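Local coordinates for protein dihydropteroate synthase (Clostridioides difficile, PDB 6PZ2) that catalyses the joining of a dihydropterin pyrophosphate to p-aminobenzoate, giving dihydropteroate, a step of bacterial folate synthesis that sulfonamides block in this enzyme family, at residues 148-154 / 195-201; 127-131 / 169-173; 228-232 / 248-254. All coordinates share one frame; numbering follows the deposited sequence.

How the contacts relate
The three contacts lie in the helical layer of a TIM barrel that holds pteroic acid at the C-terminal ends of its strands, as in this family. Contacts 1 and 2 cross along the chain: 127-131 and 148-154 come first, and their partners 169-173 and 195-201 follow in the same order. Their centres are about 24 Å apart and they do not touch. Contact 3 follows both in sequence. Its centre is about 24 Å from that of contact 1 and about 30 Å from that of contact 2, across the centre of the chain. None reaches the ligand: the side chains of Leu199, Ile127 and Val248 are about 11, 12 and 10 Å from the pteroic acid.

Contact 1. Residues 148-154 / 195-201; sequences DIMESIK and RLNELKD. With SO4 (sulfate ion), chain E.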
loop_
_atom_site.group_PDB
_atom_site.type_symbol
_atom_site.label_atom_id
_atom_site.label_comp_id
_atom_site.label_asym_id
_atom_site.label_seq_id
_atom_site.Cartn_x
_atom_site.Cartn_y
_atom_site.Cartn_z
ATOM N N ASP A 148 -17.389 21.755 -8.129
ATOM C CA ASP A 148 -16.290 20.956 -7.625
ATOM C C ASP A 148 -16.837 19.580 -7.206
ATOM O O ASP A 148 -17.801 19.497 -6.426
ATOM C CB ASP A 148 -15.605 21.682 -6.460
ATOM C CG ASP A 148 -14.526 20.837 -5.800
ATOM O OD1 ASP A 148 -13.446 20.706 -6.392
ATOM O OD2 ASP A 148 -14.797 20.269 -4.726
ATOM N N ILE A 149 -16.228 18.513 -7.717
ATOM C CA ILE A 149 -16.678 17.160 -7.432
ATOM C C ILE A 149 -16.728 16.900 -5.921
ATOM O O ILE A 149 -17.694 16.308 -5.459
ATOM C CB ILE A 149 -15.847 16.095 -8.169
ATOM C CG1 ILE A 149 -16.442 14.702 -7.955
ATOM C CG2 ILE A 149 -14.380 16.138 -7.779
ATOM C CD1 ILE A 149 -16.045 13.736 -9.027
ATOM N N MET A 150 -15.790 17.383 -5.123
ATOM C CA MET A 150 -15.871 17.058 -3.692
ATOM C C MET A 150 -16.977 17.872 -3.011
ATOM O O MET A 150 -17.574 17.416 -2.012
ATOM C CB MET A 150 -14.538 17.330 -2.989
ATOM C CG MET A 150 -13.408 16.486 -3.510
ATOM S SD MET A 150 -13.736 14.705 -3.435
ATOM C CE MET A 150 -13.760 14.462 -1.659
ATOM N N GLU A 151 -17.245 19.080 -3.517
ATOM C CA GLU A 151 -18.363 19.877 -2.997
ATOM C C GLU A 151 -19.673 19.145 -3.337
ATOM O O GLU A 151 -20.525 19.100 -2.458
ATOM C CB GLU A 151 -18.401 21.312 -3.547
ATOM C CG GLU A 151 -17.679 22.388 -2.734
ATOM C CD GLU A 151 -16.955 22.001 -1.447
ATOM O OE1 GLU A 151 -17.611 21.984 -0.379
ATOM O OE2 GLU A 151 -15.725 21.743 -1.499
ATOM N N SER A 152 -19.844 18.602 -4.556
ATOM C CA SER A 152 -21.080 17.889 -4.911
ATOM C C SER A 152 -21.281 16.694 -3.977
ATOM O O SER A 152 -22.392 16.479 -3.516
ATOM C CB SER A 152 -21.118 17.396 -6.323
ATOM O OG SER A 152 -20.509 18.366 -7.141
ATOM N N ILE A 153 -20.206 15.953 -3.729
ATOM C CA ILE A 153 -20.299 14.744 -2.948
ATOM C C ILE A 153 -20.743 15.137 -1.542
ATOM O O ILE A 153 -21.660 14.522 -0.976
ATOM C CB ILE A 153 -18.984 13.938 -2.975
ATOM C CG1 ILE A 153 -18.797 13.260 -4.332
ATOM C CG2 ILE A 153 -18.893 12.928 -1.844
ATOM C CD1 ILE A 153 -17.365 12.870 -4.598
ATOM N N LYS A 154 -20.158 16.194 -1.023
ATOM C CA LYS A 154 -20.513 16.597 0.338
ATOM C C LYS A 154 -21.959 17.108 0.406
ATOM O O LYS A 154 -22.644 16.876 1.412
ATOM C CB LYS A 154 -19.569 17.685 0.847
ATOM C CG LYS A 154 -18.201 17.188 1.296
ATOM C CD LYS A 154 -17.298 18.354 1.630
ATOM C CE LYS A 154 -16.054 17.981 2.400
ATOM N NZ LYS A 154 -15.344 19.204 2.840
ATOM N N ARG A 195 -8.258 13.540 -2.868
ATOM C CA ARG A 195 -8.818 14.570 -1.965
ATOM C C ARG A 195 -9.664 13.951 -0.840
ATOM O O ARG A 195 -10.313 14.660 -0.087
ATOM C CB ARG A 195 -9.614 15.578 -2.799
ATOM C CG ARG A 195 -8.762 16.299 -3.842
ATOM C CD ARG A 195 -9.586 17.203 -4.758
ATOM N NE ARG A 195 -10.247 18.232 -3.973
ATOM C CZ ARG A 195 -11.208 19.004 -4.441
ATOM N NH1 ARG A 195 -11.514 18.909 -5.723
ATOM N NH2 ARG A 195 -11.891 19.776 -3.613
ATOM N N LEU A 196 -9.600 12.641 -0.683
ATOM C CA LEU A 196 -10.524 11.898 0.147
ATOM C C LEU A 196 -10.535 12.479 1.555
ATOM O O LEU A 196 -11.590 12.455 2.182
ATOM C CB LEU A 196 -10.145 10.411 0.147
ATOM C CG LEU A 196 -11.148 9.451 0.779
ATOM C CD1 LEU A 196 -12.482 9.511 0.046
ATOM C CD2 LEU A 196 -10.616 8.023 0.763
ATOM N N ASN A 197 -9.425 13.028 2.029
ATOM C CA ASN A 197 -9.364 13.513 3.423
ATOM C C ASN A 197 -10.328 14.689 3.630
ATOM O O ASN A 197 -10.687 14.981 4.781
ATOM C CB ASN A 197 -7.964 13.968 3.862
ATOM C CG ASN A 197 -7.540 15.263 3.193
ATOM O OD1 ASN A 197 -7.359 15.340 1.966
ATOM N ND2 ASN A 197 -7.481 16.322 3.988
ATOM N N GLU A 198 -10.742 15.394 2.573
ATOM C CA GLU A 198 -11.701 16.526 2.727
ATOM C C GLU A 198 -13.028 16.006 3.314
ATOM O O GLU A 198 -13.767 16.765 3.938
ATOM C CB GLU A 198 -11.939 17.231 1.379
ATOM C CG GLU A 198 -10.730 17.977 0.803
ATOM C CD GLU A 198 -10.865 18.560 -0.605
ATOM O OE1 GLU A 198 -11.978 18.975 -0.998
ATOM O OE2 GLU A 198 -9.855 18.565 -1.349
ATOM N N LEU A 199 -13.352 14.715 3.164
ATOM C CA LEU A 199 -14.615 14.158 3.689
ATOM C C LEU A 199 -14.573 14.061 5.211
ATOM O O LEU A 199 -15.639 13.903 5.811
ATOM C CB LEU A 199 -14.895 12.750 3.169
ATOM C CG LEU A 199 -15.173 12.609 1.680
ATOM C CD1 LEU A 199 -15.755 11.225 1.424
ATOM C CD2 LEU A 199 -16.089 13.712 1.164
ATOM N N LYS A 200 -13.392 14.132 5.813
ATOM C CA LYS A 200 -13.303 14.037 7.276
ATOM C C LYS A 200 -14.027 15.215 7.947
ATOM O O LYS A 200 -14.466 15.090 9.077
ATOM C CB LYS A 200 -11.847 14.018 7.739
ATOM C CG LYS A 200 -11.172 12.652 7.786
ATOM C CD LYS A 200 -9.833 12.686 8.521
ATOM C CE LYS A 200 -8.716 13.300 7.696
ATOM N NZ LYS A 200 -7.641 13.872 8.544
ATOM N N ASP A 201 -14.178 16.347 7.264
ATOM C CA ASP A 201 -14.826 17.544 7.847
ATOM C C ASP A 201 -16.281 17.243 8.216
ATOM O O ASP A 201 -16.807 17.940 9.073
ATOM C CB ASP A 201 -14.839 18.759 6.905
ATOM C CG ASP A 201 -13.493 19.080 6.260
ATOM O OD1 ASP A 201 -12.481 18.463 6.662
ATOM O OD2 ASP A 201 -13.456 19.923 5.333
HETATM S S SO4 E . -23.565 19.460 -9.114
HETATM O O1 SO4 E . -24.008 20.634 -9.903
HETATM O O2 SO4 E . -24.511 18.351 -9.369
HETATM O O3 SO4 E . -22.232 18.980 -9.566
HETATM O O4 SO4 E . -23.558 19.864 -7.679
HETATM O O HOH W 1 -14.205 19.833 0.217
#
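Asp148 and Arg195 form the main salt bridge of the contact. The guanidinium meets the carboxylate end-on with NH1 and NH2. Arg195 NH1 donates to Asp148 OD1 at 2.7 Å, nearly straight (165°) and on the syn lone pair. The second bond, from Arg195 NH2 to Asp148 OD2, is longer at 3.2 Å and tilted out of the guanidinium plane; the two planes are turned 44° apart. Within its own segment, Arg195 holds Glu198 side-on. NE reaches Glu198 OE2 and NH2 reaches Glu198 OE1, both at 2.7 Å. Glu191 of helix 186-195 is a further salt-bridge partner of Arg195 NH1.

Asp148 is also the N-cap of helix 149-166. Its OD2 accepts from Glu151 N at 3.0 Å, and Arg195 NH2 comes to the same oxygen from the opposite face of the carboxylate.

Met150 supplies the packing: its CG sits over the centre of one guanidinium face, 3.5 Å from Arg195 CZ. The chain then bends at chi2 (-56°) and again at chi3, bringing CE into apolar contact with Leu199 CD2 at 3.7 Å. Ile153 CG2 reaches the same leucine methyl.

A weaker ionic link lies one helical turn after Met150. Lys154 extends its chain past Glu198, and its NZ makes a weak salt bridge to Asp201 OD2 at 3.2 Å. A water accepts a hydrogen bond from Lys154 NZ and donates to Glu151 OE2 and Glu198 OE1.

One arginine thus serves three carboxylates, those of Asp148, Glu198 and Glu191. This gathering of acids probably favours the charged guanidinium, and its positive charge probably eases the closeness of the acids. The bonds hold the group in place while Met150 covers a face. The start of helix 149-166 is thereby tied to the 3-10 segment that follows helix 186-195.

Contact 2. Residues 127-131 / 169-173; sequences IGKYD and VKKEK. With SO4 (sulfate ion), chain I.
Asp131 gives the most surface to this contact, and it touches two lysines. The Asp131 side chain crosses that of Lys170 at a slant, with OD1 3.3 Å from Lys170 CE. A water accepts from Lys170 N and donates weakly to Asp131 OD1. Asp131 has a positive phi (58°) and ends helix 123-129 in a Schellman motif.

Lys173 uses the backbone of the same residue. Its NZ donates to Asp131 O at 3.2 Å, from above the carbonyl plane and not along a lone pair. The chain bends at chi2 (-61°) before straightening toward that carbonyl. Lys173 NZ also binds a sulfate, probably from the crystallisation liquor, at its O2, 2.6 Å away.

Val169 makes the apolar part. Its CG2 rests 3.7 Å from Ile127 CG2 and also packs on the backbone at Gly128 N. Gly128 CA and Val169 CA are 4.6 Å apart.

Behind Val169 lies Ala164 of helix 149-166, while Ile127 leans on Leu117. Lys173 is joined by backbone bonds to Val134 of strand 133-137. The contact therefore sets the end of helix 123-129 against the turn that leads into the adjacent parallel strand, 174-177.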
loop_
_atom_site.group_PDB
_atom_site.type_symbol
_atom_site.label_atom_id
_atom_site.label_comp_id
_atom_site.label_asym_id
_atom_site.label_seq_id
_atom_site.Cartn_x
_atom_site.Cartn_y
_atom_site.Cartn_z
ATOM N N ILE A 127 -34.491 2.028 7.798
ATOM C CA ILE A 127 -33.256 2.033 8.608
ATOM C C ILE A 127 -33.569 2.505 10.027
ATOM O O ILE A 127 -33.059 1.937 11.023
ATOM C CB ILE A 127 -32.139 2.849 7.918
ATOM C CG1 ILE A 127 -31.550 2.038 6.756
ATOM C CG2 ILE A 127 -31.058 3.260 8.910
ATOM C CD1 ILE A 127 -31.144 2.877 5.591
ATOM N N GLY A 128 -34.379 3.571 10.079
ATOM C CA GLY A 128 -34.823 4.152 11.358
ATOM C C GLY A 128 -35.604 3.141 12.182
ATOM O O GLY A 128 -35.313 2.919 13.364
ATOM N N LYS A 129 -36.556 2.507 11.506
ATOM C CA LYS A 129 -37.442 1.517 12.108
ATOM C C LYS A 129 -36.654 0.403 12.809
ATOM O O LYS A 129 -37.088 -0.028 13.861
ATOM C CB LYS A 129 -38.331 0.942 11.010
ATOM C CG LYS A 129 -39.222 -0.242 11.361
ATOM C CD LYS A 129 -40.132 -0.518 10.155
ATOM C CE LYS A 129 -41.206 -1.560 10.367
ATOM N NZ LYS A 129 -42.057 -1.663 9.155
ATOM N N TYR A 130 -35.539 -0.082 12.234
ATOM C CA TYR A 130 -34.842 -1.197 12.852
ATOM C C TYR A 130 -33.640 -0.680 13.638
ATOM O O TYR A 130 -32.883 -1.469 14.175
ATOM C CB TYR A 130 -34.488 -2.277 11.825
ATOM C CG TYR A 130 -35.702 -2.988 11.288
ATOM C CD1 TYR A 130 -36.275 -4.062 11.951
ATOM C CD2 TYR A 130 -36.321 -2.525 10.142
ATOM C CE1 TYR A 130 -37.412 -4.687 11.462
ATOM C CE2 TYR A 130 -37.463 -3.125 9.644
ATOM C CZ TYR A 130 -38.027 -4.190 10.322
ATOM O OH TYR A 130 -39.174 -4.727 9.817
ATOM N N ASP A 131 -33.442 0.627 13.684
ATOM C CA ASP A 131 -32.264 1.149 14.340
ATOM C C ASP A 131 -31.010 0.582 13.688
ATOM O O ASP A 131 -30.064 0.194 14.366
ATOM C CB ASP A 131 -32.214 0.742 15.811
ATOM C CG ASP A 131 -32.823 1.816 16.680
ATOM O OD1 ASP A 131 -32.186 2.896 16.850
ATOM O OD2 ASP A 131 -33.947 1.572 17.112
ATOM N N VAL A 169 -33.191 8.258 12.176
ATOM C CA VAL A 169 -31.912 7.552 12.207
ATOM C C VAL A 169 -30.934 8.322 13.102
ATOM O O VAL A 169 -30.723 9.503 12.944
ATOM C CB VAL A 169 -31.348 7.390 10.786
ATOM C CG1 VAL A 169 -29.984 6.733 10.828
ATOM C CG2 VAL A 169 -32.303 6.610 9.887
ATOM N N LYS A 170 -30.302 7.674 14.055
ATOM C CA LYS A 170 -29.296 8.383 14.857
ATOM C C LYS A 170 -28.019 8.663 14.038
ATOM O O LYS A 170 -27.582 7.879 13.180
ATOM C CB LYS A 170 -29.021 7.567 16.122
ATOM C CG LYS A 170 -30.152 7.636 17.136
ATOM C CD LYS A 170 -29.953 6.745 18.328
ATOM C CE LYS A 170 -30.234 5.293 18.010
ATOM N NZ LYS A 170 -29.832 4.412 19.132
ATOM N N LYS A 171 -27.396 9.798 14.324
ATOM C CA LYS A 171 -26.167 10.237 13.655
ATOM C C LYS A 171 -25.064 9.188 13.806
ATOM O O LYS A 171 -24.332 8.940 12.876
ATOM C CB LYS A 171 -25.696 11.578 14.217
ATOM C CG LYS A 171 -26.278 12.778 13.486
ATOM C CD LYS A 171 -26.101 14.104 14.197
ATOM C CE LYS A 171 -26.640 15.245 13.357
ATOM N NZ LYS A 171 -26.342 16.567 13.959
ATOM N N GLU A 172 -25.011 8.509 14.936
ATOM C CA GLU A 172 -23.947 7.573 15.190
ATOM C C GLU A 172 -24.122 6.322 14.316
ATOM O O GLU A 172 -23.266 5.453 14.338
ATOM C CB GLU A 172 -23.959 7.189 16.666
ATOM C CG GLU A 172 -25.031 6.163 16.952
ATOM C CD GLU A 172 -25.500 6.131 18.391
ATOM O OE1 GLU A 172 -25.997 7.174 18.863
ATOM O OE2 GLU A 172 -25.367 5.066 19.022
ATOM N N LYS A 173 -25.211 6.196 13.559
ATOM C CA LYS A 173 -25.425 4.973 12.812
ATOM C C LYS A 173 -24.924 5.138 11.380
ATOM O O LYS A 173 -25.021 4.187 10.606
ATOM C CB LYS A 173 -26.914 4.638 12.689
ATOM C CG LYS A 173 -27.600 4.309 13.996
ATOM C CD LYS A 173 -26.997 3.108 14.670
ATOM C CE LYS A 173 -27.834 2.720 15.861
ATOM N NZ LYS A 173 -27.654 1.288 16.152
HETATM S S SO4 I . -29.586 0.959 19.313
HETATM O O1 SO4 I . -30.864 0.311 19.698
HETATM O O2 SO4 I . -29.599 1.171 17.848
HETATM O O3 SO4 I . -28.442 0.103 19.741
HETATM O O4 SO4 I . -29.486 2.310 19.910
HETATM O O HOH W 2 -31.176 5.158 14.452
#

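Contact 3. Residues 228-232 / 248-254; sequences LEGTI and VHDVYEN. With SO4 (sulfate ion), chain B.
Leu228 reaches across from the first turn of helix 228-240 to the start of helix 251-265. Its CB points toward that second helix. CG stands opposite the backbone N (chi1 179°) and sends its two methyls to different partners. CD1 meets the Asp250 side chain, 3.6 Å from Asp250 OD1, and is near Asn254 ND2. CD2 crosses Glu253 at about a right angle and packs on Glu253 CG at 3.9 Å.

Further along the helix, Thr231 CG2 lies 3.7 Å from Asn254 OD1, and Ile232 CG1 flanks the same oxygen. Ile232 CD1 touches Glu253 CB.

The Asn254 amide is fixed at both ends. Its ND2 donates to Asp250 O at 2.8 Å, nearly straight (172°), spanning the first turn of its helix; Asn254 N bonds weakly to the same oxygen. Its OD1 is bonded to Thr235 OG1, so this buried amide has polar partners amid methyl groups.

His249, beside the contact, donates from NE2 to a sulfate O4 at 2.8 Å, in the ring plane. Arg60 and Arg247 also bind this sulfate, which is consistent with the anion site for pyrophosphate in this family.

Strand 245-248 comes between the two helices, an alpha-beta-alpha unit of the barrel, and Val248 packs on Ile14 of the neighbouring strand 13-19. On the outer side, Ile232 meets Ile232 of the second subunit, placing the helix pair at the dimer interface.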
loop_
_atom_site.group_PDB
_atom_site.type_symbol
_atom_site.label_atom_id
_atom_site.label_comp_id
_atom_site.label_asym_id
_atom_site.label_seq_id
_atom_site.Cartn_x
_atom_site.Cartn_y
_atom_site.Cartn_z
ATOM N N LEU A 228 -4.541 -6.626 -7.203
ATOM C CA LEU A 228 -4.479 -6.551 -5.732
ATOM C C LEU A 228 -3.497 -5.466 -5.244
ATOM O O LEU A 228 -3.806 -4.816 -4.225
ATOM C CB LEU A 228 -4.086 -7.934 -5.201
ATOM C CG LEU A 228 -3.945 -8.045 -3.685
ATOM C CD1 LEU A 228 -5.140 -7.432 -2.970
ATOM C CD2 LEU A 228 -3.765 -9.493 -3.292
ATOM N N GLU A 229 -2.337 -5.240 -5.886
ATOM C CA GLU A 229 -1.404 -4.312 -5.249
ATOM C C GLU A 229 -1.919 -2.886 -5.453
ATOM O O GLU A 229 -1.720 -2.055 -4.566
ATOM C CB GLU A 229 0.105 -4.444 -5.513
ATOM C CG GLU A 229 0.625 -5.294 -6.635
ATOM C CD GLU A 229 0.359 -6.785 -6.657
ATOM O OE1 GLU A 229 0.785 -7.488 -5.721
ATOM O OE2 GLU A 229 -0.276 -7.214 -7.650
ATOM N N GLY A 230 -2.660 -2.612 -6.519
ATOM C CA GLY A 230 -3.344 -1.318 -6.632
ATOM C C GLY A 230 -4.366 -1.092 -5.528
ATOM O O GLY A 230 -4.495 0.008 -4.969
ATOM N N THR A 231 -5.126 -2.138 -5.221
ATOM C CA THR A 231 -6.152 -2.030 -4.218
ATOM C C THR A 231 -5.482 -1.784 -2.860
ATOM O O THR A 231 -5.907 -0.929 -2.057
ATOM C CB THR A 231 -6.977 -3.321 -4.180
ATOM O OG1 THR A 231 -7.597 -3.496 -5.459
ATOM C CG2 THR A 231 -7.943 -3.327 -3.018
ATOM N N ILE A 232 -4.410 -2.534 -2.621
ATOM C CA ILE A 232 -3.647 -2.315 -1.368
ATOM C C ILE A 232 -3.161 -0.870 -1.304
ATOM O O ILE A 232 -3.276 -0.236 -0.266
ATOM C CB ILE A 232 -2.510 -3.338 -1.213
ATOM C CG1 ILE A 232 -3.109 -4.720 -0.945
ATOM C CG2 ILE A 232 -1.545 -2.923 -0.111
ATOM C CD1 ILE A 232 -2.069 -5.798 -0.937
ATOM N N VAL A 248 -13.357 -5.034 0.515
ATOM C CA VAL A 248 -12.332 -5.708 -0.274
ATOM C C VAL A 248 -12.729 -7.148 -0.601
ATOM O O VAL A 248 -13.442 -7.789 0.171
ATOM C CB VAL A 248 -10.973 -5.694 0.441
ATOM C CG1 VAL A 248 -10.439 -4.272 0.545
ATOM C CG2 VAL A 248 -11.063 -6.365 1.808
ATOM N N HIS A 249 -12.255 -7.631 -1.757
ATOM C CA HIS A 249 -12.291 -9.064 -2.052
ATOM C C HIS A 249 -11.217 -9.868 -1.304
ATOM O O HIS A 249 -11.424 -11.041 -1.054
ATOM C CB HIS A 249 -12.071 -9.300 -3.538
ATOM C CG HIS A 249 -13.116 -8.619 -4.343
ATOM N ND1 HIS A 249 -12.929 -7.339 -4.834
ATOM C CD2 HIS A 249 -14.335 -9.039 -4.744
ATOM C CE1 HIS A 249 -14.013 -6.999 -5.503
ATOM N NE2 HIS A 249 -14.902 -8.017 -5.458
ATOM N N ASP A 250 -10.045 -9.301 -1.041
ATOM C CA ASP A 250 -8.924 -10.069 -0.550
ATOM C C ASP A 250 -8.682 -9.599 0.882
ATOM O O ASP A 250 -8.022 -8.588 1.153
ATOM C CB ASP A 250 -7.675 -9.884 -1.415
ATOM C CG ASP A 250 -7.872 -10.260 -2.872
ATOM O OD1 ASP A 250 -8.119 -9.365 -3.715
ATOM O OD2 ASP A 250 -7.806 -11.451 -3.147
ATOM N N VAL A 251 -9.241 -10.339 1.794
ATOM C CA VAL A 251 -9.328 -9.810 3.134
ATOM C C VAL A 251 -7.945 -9.793 3.819
ATOM O O VAL A 251 -7.560 -8.785 4.436
ATOM C CB VAL A 251 -10.391 -10.596 3.919
ATOM C CG1 VAL A 251 -10.285 -10.356 5.431
ATOM C CG2 VAL A 251 -11.785 -10.241 3.395
ATOM N N TYR A 252 -7.205 -10.890 3.732
ATOM C CA TYR A 252 -5.970 -11.064 4.516
ATOM C C TYR A 252 -4.929 -10.000 4.126
ATOM O O TYR A 252 -4.362 -9.273 4.961
ATOM C CB TYR A 252 -5.384 -12.456 4.259
ATOM C CG TYR A 252 -4.075 -12.690 4.970
ATOM C CD1 TYR A 252 -4.065 -12.873 6.342
ATOM C CD2 TYR A 252 -2.859 -12.644 4.300
ATOM C CE1 TYR A 252 -2.873 -13.062 7.022
ATOM C CE2 TYR A 252 -1.653 -12.812 4.967
ATOM C CZ TYR A 252 -1.675 -13.051 6.330
ATOM O OH TYR A 252 -0.536 -13.209 7.052
ATOM N N GLU A 253 -4.737 -9.881 2.817
ATOM C CA GLU A 253 -3.736 -8.990 2.265
ATOM C C GLU A 253 -4.083 -7.550 2.635
ATOM O O GLU A 253 -3.241 -6.820 3.157
ATOM C CB GLU A 253 -3.625 -9.191 0.754
ATOM C CG GLU A 253 -3.130 -10.570 0.372
ATOM C CD GLU A 253 -4.215 -11.637 0.245
ATOM O OE1 GLU A 253 -5.409 -11.375 0.539
ATOM O OE2 GLU A 253 -3.862 -12.744 -0.155
ATOM N N ASN A 254 -5.332 -7.137 2.452
ATOM C CA ASN A 254 -5.673 -5.775 2.831
ATOM C C ASN A 254 -5.571 -5.597 4.352
ATOM O O ASN A 254 -5.187 -4.524 4.794
ATOM C CB ASN A 254 -7.048 -5.363 2.325
ATOM C CG ASN A 254 -7.041 -5.115 0.829
ATOM O OD1 ASN A 254 -6.669 -4.021 0.411
ATOM N ND2 ASN A 254 -7.453 -6.116 0.063
HETATM S S SO4 B . -17.814 -6.041 -6.402
HETATM O O1 SO4 B . -18.118 -5.565 -7.770
HETATM O O2 SO4 B . -18.997 -5.843 -5.535
HETATM O O3 SO4 B . -16.669 -5.277 -5.857
HETATM O O4 SO4 B . -17.470 -7.480 -6.446
#